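Long-range contacts in YjbQ family protein (Sulfolobus tokodaii, PDB 1VE0), which is of unknown function but binds zinc and belongs to the uncharacterised UPF0047 (YjbQ) family: residues A[43-48]-A[85-90]; A[59-64]-A[115-120]; A[35-40]-A[129-134]; A[4-9]-A[26-31]. All blocks are in the same frame, centred on the assembly; numbering follows the deposited sequence.

Interaction 1: residues A[43-48]-A[85-90]. With ZN (zinc ion), chain C; SO4 (sulfate ion), chain B.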
# COMPACT_ATOMS: atom_id res chain seq x y z
N HIS A 43 4.21 10.84 8.80
CA HIS A 43 4.83 10.20 9.96
C HIS A 43 5.44 8.86 9.54
O HIS A 43 5.05 8.30 8.52
CB HIS A 43 3.77 9.95 11.03
CG HIS A 43 3.16 11.20 11.57
ND1 HIS A 43 3.89 12.17 12.21
CD2 HIS A 43 1.87 11.62 11.59
CE1 HIS A 43 3.09 13.14 12.61
NE2 HIS A 43 1.85 12.83 12.24
N THR A 44 6.36 8.34 10.35
CA THR A 44 6.99 7.07 10.03
C THR A 44 6.61 5.98 11.02
O THR A 44 7.01 4.84 10.86
CB THR A 44 8.53 7.17 10.03
OG1 THR A 44 8.98 7.54 11.34
CG2 THR A 44 9.01 8.21 9.03
N THR A 45 5.85 6.33 12.06
CA THR A 45 5.49 5.31 13.05
C THR A 45 4.01 5.08 13.26
O THR A 45 3.60 4.51 14.27
CB THR A 45 6.14 5.60 14.42
OG1 THR A 45 5.87 6.95 14.79
CG2 THR A 45 7.64 5.35 14.36
N CYS A 46 3.21 5.56 12.32
CA CYS A 46 1.77 5.29 12.37
C CYS A 46 1.41 5.03 10.91
O CYS A 46 2.18 5.40 10.02
CB CYS A 46 0.99 6.47 13.00
SG CYS A 46 1.01 8.05 12.15
N ALA A 47 0.30 4.35 10.66
CA ALA A 47 -0.09 4.04 9.29
C ALA A 47 -1.58 4.25 9.04
O ALA A 47 -2.35 4.49 9.98
CB ALA A 47 0.29 2.60 8.96
N ILE A 48 -1.97 4.17 7.77
CA ILE A 48 -3.36 4.36 7.35
C ILE A 48 -3.84 3.09 6.66
O ILE A 48 -3.12 2.51 5.84
CB ILE A 48 -3.51 5.54 6.32
CG1 ILE A 48 -3.12 6.89 6.97
CG2 ILE A 48 -4.94 5.61 5.78
CD1 ILE A 48 -4.04 7.34 8.11
N HIS A 85 9.81 -1.25 16.19
CA HIS A 85 8.67 -2.06 15.79
C HIS A 85 7.64 -1.20 15.07
O HIS A 85 7.02 -1.65 14.11
CB HIS A 85 8.00 -2.69 17.02
CG HIS A 85 7.20 -1.71 17.82
ND1 HIS A 85 7.79 -0.75 18.62
CD2 HIS A 85 5.87 -1.48 17.87
CE1 HIS A 85 6.85 0.03 19.12
NE2 HIS A 85 5.68 -0.38 18.68
N ALA A 86 7.45 0.03 15.54
CA ALA A 86 6.47 0.93 14.94
C ALA A 86 6.89 1.31 13.52
O ALA A 86 6.05 1.41 12.62
CB ALA A 86 6.30 2.18 15.79
N HIS A 87 8.19 1.51 13.34
CA HIS A 87 8.75 1.87 12.04
C HIS A 87 8.54 0.73 11.05
O HIS A 87 8.08 0.93 9.92
CB HIS A 87 10.25 2.16 12.16
CG HIS A 87 10.56 3.51 12.71
ND1 HIS A 87 10.40 4.67 11.97
CD2 HIS A 87 11.05 3.90 13.91
CE1 HIS A 87 10.78 5.71 12.69
NE2 HIS A 87 11.18 5.27 13.87
N VAL A 88 8.89 -0.48 11.48
CA VAL A 88 8.78 -1.66 10.65
C VAL A 88 7.35 -1.99 10.22
O VAL A 88 7.06 -2.15 9.03
CB VAL A 88 9.39 -2.89 11.36
CG1 VAL A 88 9.07 -4.16 10.58
CG2 VAL A 88 10.89 -2.71 11.49
N ILE A 89 6.44 -2.10 11.18
CA ILE A 89 5.07 -2.44 10.81
C ILE A 89 4.41 -1.33 9.98
O ILE A 89 3.65 -1.60 9.05
CB ILE A 89 4.21 -2.77 12.06
CG1 ILE A 89 2.88 -3.39 11.62
CG2 ILE A 89 4.01 -1.53 12.92
CD1 ILE A 89 3.03 -4.70 10.86
N SER A 90 4.71 -0.07 10.31
CA SER A 90 4.17 1.07 9.56
C SER A 90 4.67 1.10 8.11
O SER A 90 3.95 1.51 7.20
CB SER A 90 4.55 2.40 10.23
OG SER A 90 3.83 2.61 11.45
ZN ZN C . 12.50 5.95 15.68
S SO4 B . 7.27 10.21 13.16
O1 SO4 B . 6.73 11.58 13.19
O2 SO4 B . 6.16 9.25 13.08
O3 SO4 B . 8.03 9.97 14.40
O4 SO4 B . 8.14 10.04 11.98
O HOH W 1 13.17 7.87 15.09
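Thr-45 lies over the imidazole of His-87. Its CB touches Ala-86 CB at 3.7 Å; from there CG2 reaches the centre of the His-87 ring, 3.5 Å from the centroid and 7° off the normal, a CH-pi contact over the face. The other branch, OG1, turns to the sulfate and bonds to O2 at 2.9 Å; chi1 of 50° sets OG1 between the backbone N and the carbonyl carbon while CG2 stays over the ring. Arg-125 also bonds to Thr-45 OG1. The ring is fixed at both nitrogens: NE2 binds the zinc ion at 2.3 Å, a site completed by His-77, Asn-83 and a water, and ND1 is hydrogen-bonded to Asn-51 of the second subunit.

The sulfate, probably from the crystallisation liquor, is gripped by the backbone N of Thr-44 and Thr-45, by Arg-123 and Arg-125, and by His-43, whose ND1 donates to SO4 O1 at 3.1 Å and 159°. A leucine in place of His-43 would probably leave sulfate O1 without this donor and Thr-126 N without its partner at the other ring nitrogen. Ser-90 packs its OG against the Thr-45 to Cys-46 peptide, 3.1 Å from Thr-45 C, while OG is hydrogen-bonded to Ala-86 O one turn back. The contact thus sets the start of strand 46-51 against helix 84-93, with Phe-119 touching the helix and strand 113-118 pairing with Ala-47.

Interaction 2: residues A[59-64]-A[115-120]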
# COMPACT_ATOMS: atom_id res chain seq x y z
N LYS A 59 -9.36 -3.53 17.85
CA LYS A 59 -8.36 -4.05 18.77
C LYS A 59 -7.46 -5.05 18.02
O LYS A 59 -6.24 -5.03 18.16
CB LYS A 59 -9.02 -4.77 19.95
CG LYS A 59 -9.78 -3.89 20.93
CD LYS A 59 -10.28 -4.76 22.08
CE LYS A 59 -11.00 -3.97 23.16
NZ LYS A 59 -12.37 -3.59 22.75
N ASP A 60 -8.09 -5.93 17.24
CA ASP A 60 -7.38 -6.94 16.45
C ASP A 60 -6.25 -6.37 15.58
O ASP A 60 -5.16 -6.95 15.51
CB ASP A 60 -8.36 -7.68 15.53
CG ASP A 60 -9.33 -8.58 16.29
OD1 ASP A 60 -10.43 -8.86 15.74
OD2 ASP A 60 -9.00 -9.01 17.42
N PHE A 61 -6.49 -5.24 14.90
CA PHE A 61 -5.45 -4.67 14.04
C PHE A 61 -4.18 -4.42 14.85
O PHE A 61 -3.08 -4.74 14.40
CB PHE A 61 -5.89 -3.34 13.41
CG PHE A 61 -7.06 -3.46 12.47
CD1 PHE A 61 -7.08 -4.44 11.47
CD2 PHE A 61 -8.16 -2.62 12.60
CE1 PHE A 61 -8.17 -4.58 10.62
CE2 PHE A 61 -9.26 -2.75 11.75
CZ PHE A 61 -9.27 -3.73 10.76
N LEU A 62 -4.35 -3.86 16.04
CA LEU A 62 -3.24 -3.55 16.93
C LEU A 62 -2.60 -4.80 17.52
O LEU A 62 -1.38 -4.94 17.50
CB LEU A 62 -3.72 -2.63 18.05
CG LEU A 62 -4.39 -1.36 17.52
CD1 LEU A 62 -4.95 -0.55 18.69
CD2 LEU A 62 -3.38 -0.56 16.72
N ASN A 63 -3.42 -5.71 18.03
CA ASN A 63 -2.90 -6.94 18.60
C ASN A 63 -2.18 -7.82 17.59
O ASN A 63 -1.18 -8.48 17.92
CB ASN A 63 -4.01 -7.73 19.29
CG ASN A 63 -4.53 -7.03 20.53
OD1 ASN A 63 -3.76 -6.39 21.25
ND2 ASN A 63 -5.83 -7.15 20.79
N TRP A 64 -2.65 -7.85 16.35
CA TRP A 64 -1.97 -8.67 15.36
C TRP A 64 -0.73 -7.96 14.85
O TRP A 64 0.24 -8.60 14.47
CB TRP A 64 -2.92 -9.04 14.22
CG TRP A 64 -3.73 -10.21 14.62
CD1 TRP A 64 -4.91 -10.21 15.32
CD2 TRP A 64 -3.34 -11.58 14.51
NE1 TRP A 64 -5.27 -11.49 15.66
CE2 TRP A 64 -4.32 -12.36 15.17
CE3 TRP A 64 -2.25 -12.24 13.92
CZ2 TRP A 64 -4.24 -13.75 15.27
CZ3 TRP A 64 -2.17 -13.62 14.01
CH2 TRP A 64 -3.16 -14.36 14.68
N ILE A 115 -9.05 4.39 8.67
CA ILE A 115 -8.52 4.23 10.01
C ILE A 115 -7.05 4.57 10.20
O ILE A 115 -6.21 4.18 9.38
CB ILE A 115 -8.73 2.76 10.46
CG1 ILE A 115 -10.23 2.43 10.46
CG2 ILE A 115 -8.09 2.52 11.82
CD1 ILE A 115 -10.53 0.95 10.42
N LEU A 116 -6.74 5.32 11.26
CA LEU A 116 -5.33 5.62 11.55
C LEU A 116 -4.87 4.61 12.60
O LEU A 116 -5.53 4.44 13.62
CB LEU A 116 -5.17 7.05 12.10
CG LEU A 116 -3.82 7.36 12.79
CD1 LEU A 116 -2.68 7.27 11.79
CD2 LEU A 116 -3.87 8.75 13.39
N LEU A 117 -3.76 3.93 12.34
CA LEU A 117 -3.22 2.94 13.28
C LEU A 117 -1.95 3.55 13.88
O LEU A 117 -1.05 3.96 13.15
CB LEU A 117 -2.90 1.61 12.58
CG LEU A 117 -4.08 0.78 12.03
CD1 LEU A 117 -3.54 -0.54 11.44
CD2 LEU A 117 -5.08 0.46 13.16
N GLU A 118 -1.92 3.61 15.20
CA GLU A 118 -0.81 4.20 15.96
C GLU A 118 -0.02 3.08 16.64
O GLU A 118 -0.60 2.19 17.26
CB GLU A 118 -1.41 5.15 17.00
CG GLU A 118 -0.46 5.70 18.06
CD GLU A 118 0.60 6.61 17.50
OE1 GLU A 118 1.59 6.09 16.95
OE2 GLU A 118 0.43 7.86 17.60
N PHE A 119 1.30 3.13 16.52
CA PHE A 119 2.16 2.13 17.12
C PHE A 119 3.21 2.76 18.02
O PHE A 119 4.01 2.04 18.62
CB PHE A 119 2.86 1.30 16.04
CG PHE A 119 1.92 0.76 14.99
CD1 PHE A 119 1.88 1.31 13.72
CD2 PHE A 119 1.04 -0.28 15.30
CE1 PHE A 119 0.98 0.84 12.76
CE2 PHE A 119 0.13 -0.75 14.35
CZ PHE A 119 0.11 -0.19 13.09
N ASP A 120 3.22 4.08 18.12
CA ASP A 120 4.20 4.79 18.94
C ASP A 120 3.57 6.01 19.64
O ASP A 120 4.17 7.08 19.70
CB ASP A 120 5.37 5.27 18.08
CG ASP A 120 6.57 5.74 18.91
OD1 ASP A 120 7.36 6.58 18.42
OD2 ASP A 120 6.72 5.27 20.05
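Phe-61 and Leu-62 meet Ile-115, Leu-117 and Phe-119 in an essentially apolar helix-on-sheet packing, where helix 55-68 lies against strand 113-118, the middle strand of the three-stranded antiparallel sheet. The axes of helix 59-64 and strand 115-118 approach to 9.4 Å at a signed crossing angle of -35°, a spacing that side chains bridge.

Leu-117 is the strand residue that touches both helix side chains. Its CD2 lies 3.9 Å from Phe-61 CB and 4.1 Å from Leu-62 CD2, one methyl thus serving two successive helix residues. The side chains of Leu-62 and Leu-117 pass each other at a slant. Leu-62 CG stands anti to its carbonyl carbon (chi1 -55°), which carries CD2 nearer the strand, 4.2 Å from Phe-119 CE2 and 3.9 Å from Glu-118 O, the one polar atom touched. At the other end the Phe-61 side chain crosses that of Ile-115 at about a right angle, CE2 lying 4.1 Å from Ile-115 CD1.

Strand 46-51 flanks strand 113-118 on one edge and strand 17-20 on the other, and both contribute to the packing: Asn-51 touches Phe-61, Ile-49 touches Leu-117, and Ser-18 touches Leu-62. Beyond the strand Phe-119 leans on helix 84-93, while Asp-60 and Trp-64 turn to the third subunit.

Interaction 3: residues A[35-40]-A[129-134]; sequences GIAHVI and VKSMGE
Strands 35-40 and 129-133 pair antiparallel, their axes 4.5 Å apart at closest and their directions 165° apart, with Ile-36 facing Met-132 and His-38 facing Lys-130 as hydrogen-bonded pairs. The bonds at Ile-36 are nearly straight: Ile-36 N donates to Met-132 O at 2.8 Å and 168°, close to the carbonyl direction. At the other pair His-38 N meets Lys-130 O at 2.9 Å from above the carbonyl plane.

Ala-37, Val-39, Val-129 and Ser-131 share one face, where Ala-37 CB lies 3.8 Å from Ser-131 OG and 4.4 Å from Val-129 CG1. Ile-29 and helix 22-28 cover that side. On the opposite face stand Ile-36, His-38, Lys-130 and Met-132, a selenomethionine. His-38 presents its ring edge to Lys-130 O, CD2 3.5 Å away, and Ile-36 CG2 covers one ring face. Lys-130 CG is anti to the backbone N (chi1 -173°) and its chain, bent at chi2, leads NZ to Ile-101 O of the second subunit.

Gly-35 and Gly-133 are opposed with their CA atoms 4.0 Å apart, and a CB on either would run into the other strand. The chemistry is therefore that of an inner sheet seam: backbone bonds set the register, one face meets the subunit's own helix, and the other packs against neighbouring subunits.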
# COMPACT_ATOMS: atom_id res chain seq x y z
N GLY A 35 -13.02 12.26 -8.21
CA GLY A 35 -11.58 12.11 -8.27
C GLY A 35 -11.01 11.16 -7.26
O GLY A 35 -11.63 10.15 -6.92
N ILE A 36 -9.82 11.48 -6.75
CA ILE A 36 -9.13 10.61 -5.80
C ILE A 36 -8.62 11.39 -4.59
O ILE A 36 -8.08 12.48 -4.72
CB ILE A 36 -7.92 9.91 -6.48
CG1 ILE A 36 -8.41 8.92 -7.54
CG2 ILE A 36 -7.06 9.20 -5.44
CD1 ILE A 36 -9.21 7.76 -6.97
N ALA A 37 -8.83 10.81 -3.42
CA ALA A 37 -8.35 11.39 -2.18
C ALA A 37 -7.19 10.52 -1.72
O ALA A 37 -7.32 9.30 -1.61
CB ALA A 37 -9.45 11.35 -1.12
N HIS A 38 -6.04 11.15 -1.51
CA HIS A 38 -4.88 10.42 -1.01
C HIS A 38 -4.81 10.79 0.46
O HIS A 38 -4.56 11.95 0.79
CB HIS A 38 -3.61 10.89 -1.71
CG HIS A 38 -3.56 10.54 -3.16
ND1 HIS A 38 -3.09 9.33 -3.62
CD2 HIS A 38 -3.96 11.23 -4.26
CE1 HIS A 38 -3.20 9.29 -4.94
NE2 HIS A 38 -3.72 10.43 -5.35
N VAL A 39 -5.04 9.82 1.34
CA VAL A 39 -5.00 10.05 2.79
C VAL A 39 -3.59 9.67 3.18
O VAL A 39 -3.20 8.49 3.13
CB VAL A 39 -6.03 9.17 3.51
CG1 VAL A 39 -5.99 9.42 5.02
CG2 VAL A 39 -7.42 9.47 2.96
N ILE A 40 -2.82 10.69 3.56
CA ILE A 40 -1.40 10.53 3.86
C ILE A 40 -0.93 11.02 5.22
O ILE A 40 -1.41 12.04 5.71
CB ILE A 40 -0.58 11.34 2.80
CG1 ILE A 40 -0.88 10.80 1.40
CG2 ILE A 40 0.93 11.31 3.11
CD1 ILE A 40 -0.72 11.85 0.32
N VAL A 129 -4.79 15.20 3.60
CA VAL A 129 -5.70 14.67 2.60
C VAL A 129 -5.46 15.52 1.35
O VAL A 129 -5.79 16.71 1.30
CB VAL A 129 -7.18 14.76 3.01
CG1 VAL A 129 -8.05 14.13 1.92
CG2 VAL A 129 -7.40 14.03 4.35
N LYS A 130 -4.85 14.90 0.36
CA LYS A 130 -4.52 15.57 -0.88
C LYS A 130 -5.44 14.98 -1.93
O LYS A 130 -5.28 13.81 -2.32
CB LYS A 130 -3.05 15.29 -1.23
CG LYS A 130 -2.52 16.05 -2.42
CD LYS A 130 -1.42 16.98 -2.00
CE LYS A 130 -0.77 17.64 -3.19
NZ LYS A 130 0.05 18.78 -2.75
N SER A 131 -6.41 15.77 -2.38
CA SER A 131 -7.36 15.29 -3.37
C SER A 131 -7.17 15.92 -4.73
O SER A 131 -6.81 17.10 -4.86
CB SER A 131 -8.79 15.56 -2.88
OG SER A 131 -8.97 15.05 -1.58
N MSE A 132 -7.42 15.12 -5.76
CA MSE A 132 -7.28 15.58 -7.14
C MSE A 132 -8.45 15.06 -7.96
O MSE A 132 -8.93 13.94 -7.76
CB MSE A 132 -5.95 15.10 -7.75
CG MSE A 132 -4.72 15.82 -7.20
SE MSE A 132 -3.03 15.38 -8.10
CE MSE A 132 -3.72 14.92 -9.84
N GLY A 133 -8.92 15.89 -8.89
CA GLY A 133 -10.03 15.49 -9.74
C GLY A 133 -10.71 16.74 -10.23
O GLY A 133 -10.06 17.78 -10.36
N GLU A 134 -12.01 16.67 -10.48
CA GLU A 134 -12.73 17.85 -10.95
C GLU A 134 -13.73 18.31 -9.90
O GLU A 134 -14.03 17.51 -9.00
CB GLU A 134 -13.47 17.52 -12.25
CG GLU A 134 -14.67 16.64 -12.03
CD GLU A 134 -15.32 16.20 -13.33
OE1 GLU A 134 -16.50 15.80 -13.27
OE2 GLU A 134 -14.64 16.26 -14.38
OXT GLU A 134 -14.19 19.47 -9.99

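Interaction 4: residues A[4-9]-A[26-31]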
# COMPACT_ATOMS: atom_id res chain seq x y z
N ILE A 4 -6.79 19.80 -4.05
CA ILE A 4 -7.12 20.26 -2.72
C ILE A 4 -6.13 19.62 -1.75
O ILE A 4 -5.83 18.43 -1.85
CB ILE A 4 -8.55 19.86 -2.29
CG1 ILE A 4 -9.59 20.50 -3.21
CG2 ILE A 4 -8.80 20.29 -0.86
CD1 ILE A 4 -9.56 22.01 -3.22
N SER A 5 -5.61 20.43 -0.83
CA SER A 5 -4.66 19.94 0.16
C SER A 5 -5.13 20.44 1.51
O SER A 5 -5.15 21.64 1.76
CB SER A 5 -3.26 20.49 -0.13
OG SER A 5 -2.85 20.18 -1.44
N LYS A 6 -5.51 19.51 2.38
CA LYS A 6 -5.98 19.88 3.70
C LYS A 6 -5.49 18.92 4.76
O LYS A 6 -5.51 17.69 4.56
CB LYS A 6 -7.51 19.95 3.73
CG LYS A 6 -8.08 21.04 2.84
CD LYS A 6 -9.40 21.59 3.37
CE LYS A 6 -10.57 20.66 3.09
NZ LYS A 6 -11.05 20.69 1.66
N GLU A 7 -5.05 19.47 5.89
CA GLU A 7 -4.54 18.67 7.00
C GLU A 7 -5.40 18.82 8.25
O GLU A 7 -6.03 19.85 8.45
CB GLU A 7 -3.11 19.11 7.35
CG GLU A 7 -2.08 18.90 6.24
CD GLU A 7 -0.67 19.27 6.68
OE1 GLU A 7 0.29 18.93 5.95
OE2 GLU A 7 -0.51 19.89 7.75
N PHE A 8 -5.43 17.77 9.07
CA PHE A 8 -6.15 17.81 10.33
C PHE A 8 -5.34 16.95 11.30
O PHE A 8 -4.53 16.13 10.86
CB PHE A 8 -7.59 17.31 10.19
CG PHE A 8 -7.72 15.87 9.74
CD1 PHE A 8 -7.62 14.83 10.66
CD2 PHE A 8 -7.98 15.57 8.40
CE1 PHE A 8 -7.78 13.50 10.27
CE2 PHE A 8 -8.15 14.23 7.99
CZ PHE A 8 -8.05 13.20 8.93
N THR A 9 -5.54 17.14 12.60
CA THR A 9 -4.79 16.36 13.59
C THR A 9 -5.72 15.52 14.46
O THR A 9 -6.89 15.83 14.64
CB THR A 9 -3.98 17.27 14.56
OG1 THR A 9 -4.88 18.12 15.28
CG2 THR A 9 -2.99 18.13 13.80
N SER A 26 -13.87 13.22 5.20
CA SER A 26 -14.97 13.67 4.35
C SER A 26 -15.02 15.20 4.31
O SER A 26 -15.39 15.79 3.30
CB SER A 26 -16.32 13.09 4.80
OG SER A 26 -16.64 13.46 6.13
N GLU A 27 -14.63 15.85 5.41
CA GLU A 27 -14.62 17.31 5.42
C GLU A 27 -13.45 17.84 4.59
O GLU A 27 -13.58 18.81 3.85
CB GLU A 27 -14.48 17.84 6.86
CG GLU A 27 -15.68 17.55 7.73
CD GLU A 27 -16.93 18.27 7.26
OE1 GLU A 27 -18.04 17.83 7.61
OE2 GLU A 27 -16.80 19.28 6.53
N ALA A 28 -12.30 17.18 4.72
CA ALA A 28 -11.10 17.59 4.00
C ALA A 28 -11.14 17.50 2.47
O ALA A 28 -10.36 18.17 1.79
CB ALA A 28 -9.89 16.82 4.54
N ILE A 29 -12.05 16.69 1.91
CA ILE A 29 -12.11 16.58 0.45
C ILE A 29 -12.99 17.64 -0.20
O ILE A 29 -13.00 17.78 -1.43
CB ILE A 29 -12.63 15.18 -0.00
CG1 ILE A 29 -14.06 14.96 0.50
CG2 ILE A 29 -11.69 14.10 0.50
CD1 ILE A 29 -14.79 13.81 -0.20
N LYS A 30 -13.74 18.40 0.60
CA LYS A 30 -14.63 19.41 0.04
C LYS A 30 -13.89 20.28 -0.96
O LYS A 30 -12.84 20.82 -0.68
CB LYS A 30 -15.26 20.26 1.15
CG LYS A 30 -16.26 19.46 2.00
CD LYS A 30 -17.13 20.37 2.85
CE LYS A 30 -17.84 19.61 3.95
NZ LYS A 30 -18.67 18.49 3.45
N GLY A 31 -14.46 20.38 -2.15
CA GLY A 31 -13.84 21.15 -3.20
C GLY A 31 -13.70 20.26 -4.42
O GLY A 31 -13.69 20.73 -5.55
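Lys-6 lies across the backbone of residues 28-30, and its polar end donates a weak hydrogen bond. NZ reaches Ala-28 O at 2.6 Å, an acceptor whose position is less certain, and NZ also stands 2.9 Å from Lys-30 O. Bends at chi3 (-77°) and chi4 (-76°) fold the chain back, bringing the ammonium group over these carbonyls. A methionine in place of Lys-6 would probably leave Ala-28 O without its charged donor and weaken the tie between the strand and segment 26-31.

Strand 2-11 is the outermost strand of the five-stranded antiparallel sheet within this chain, with strand 124-133 beside it through backbone bonds of Ile-4, Lys-6 and Phe-8. Helix 22-28 packs over one face of that sheet, and Ile-4, Lys-6 and Phe-8 point from the strand toward it while Ser-5 and Glu-7 point away.

The remaining contacts are van der Waals. Ala-28 CB is 4.0 Å from Lys-6 CB and 4.5 Å from Phe-8 CD2, meeting the Phe-8 ring at its edge. Ile-4 CG2, anti to the backbone N, sets a methyl against a carbonyl, 3.7 Å from Ala-28 O, and Ile-4 CG1 is 4.3 Å from Gly-31 C. At Gly-31 a side chain would strike Ile-4 CD1.

Overall arrangement
Interactions 1, 2 and 3 are buried, whereas interaction 4 is only partly so, at the outermost strand of the five-stranded sheet within this chain. Interactions 3 and 4 share that sheet: strand 124-133 pairs with 35-41 on one side and with 2-11 on the other, and the centres of the two contacts lie 9 Å apart. Interactions 1 and 2 share the three-stranded sheet through neighbouring strands 46-51 and 113-118, and Phe-119 O accepts from His-85 NE2. The two pairs lie on opposite sides of the chain's centre, though Ile-48 of interaction 1 touches Val-39 of interaction 3. Chemistry follows place: metal and anion binding in 1, apolar packing in 2, backbone pairing in 3, a lysine over carbonyls in 4.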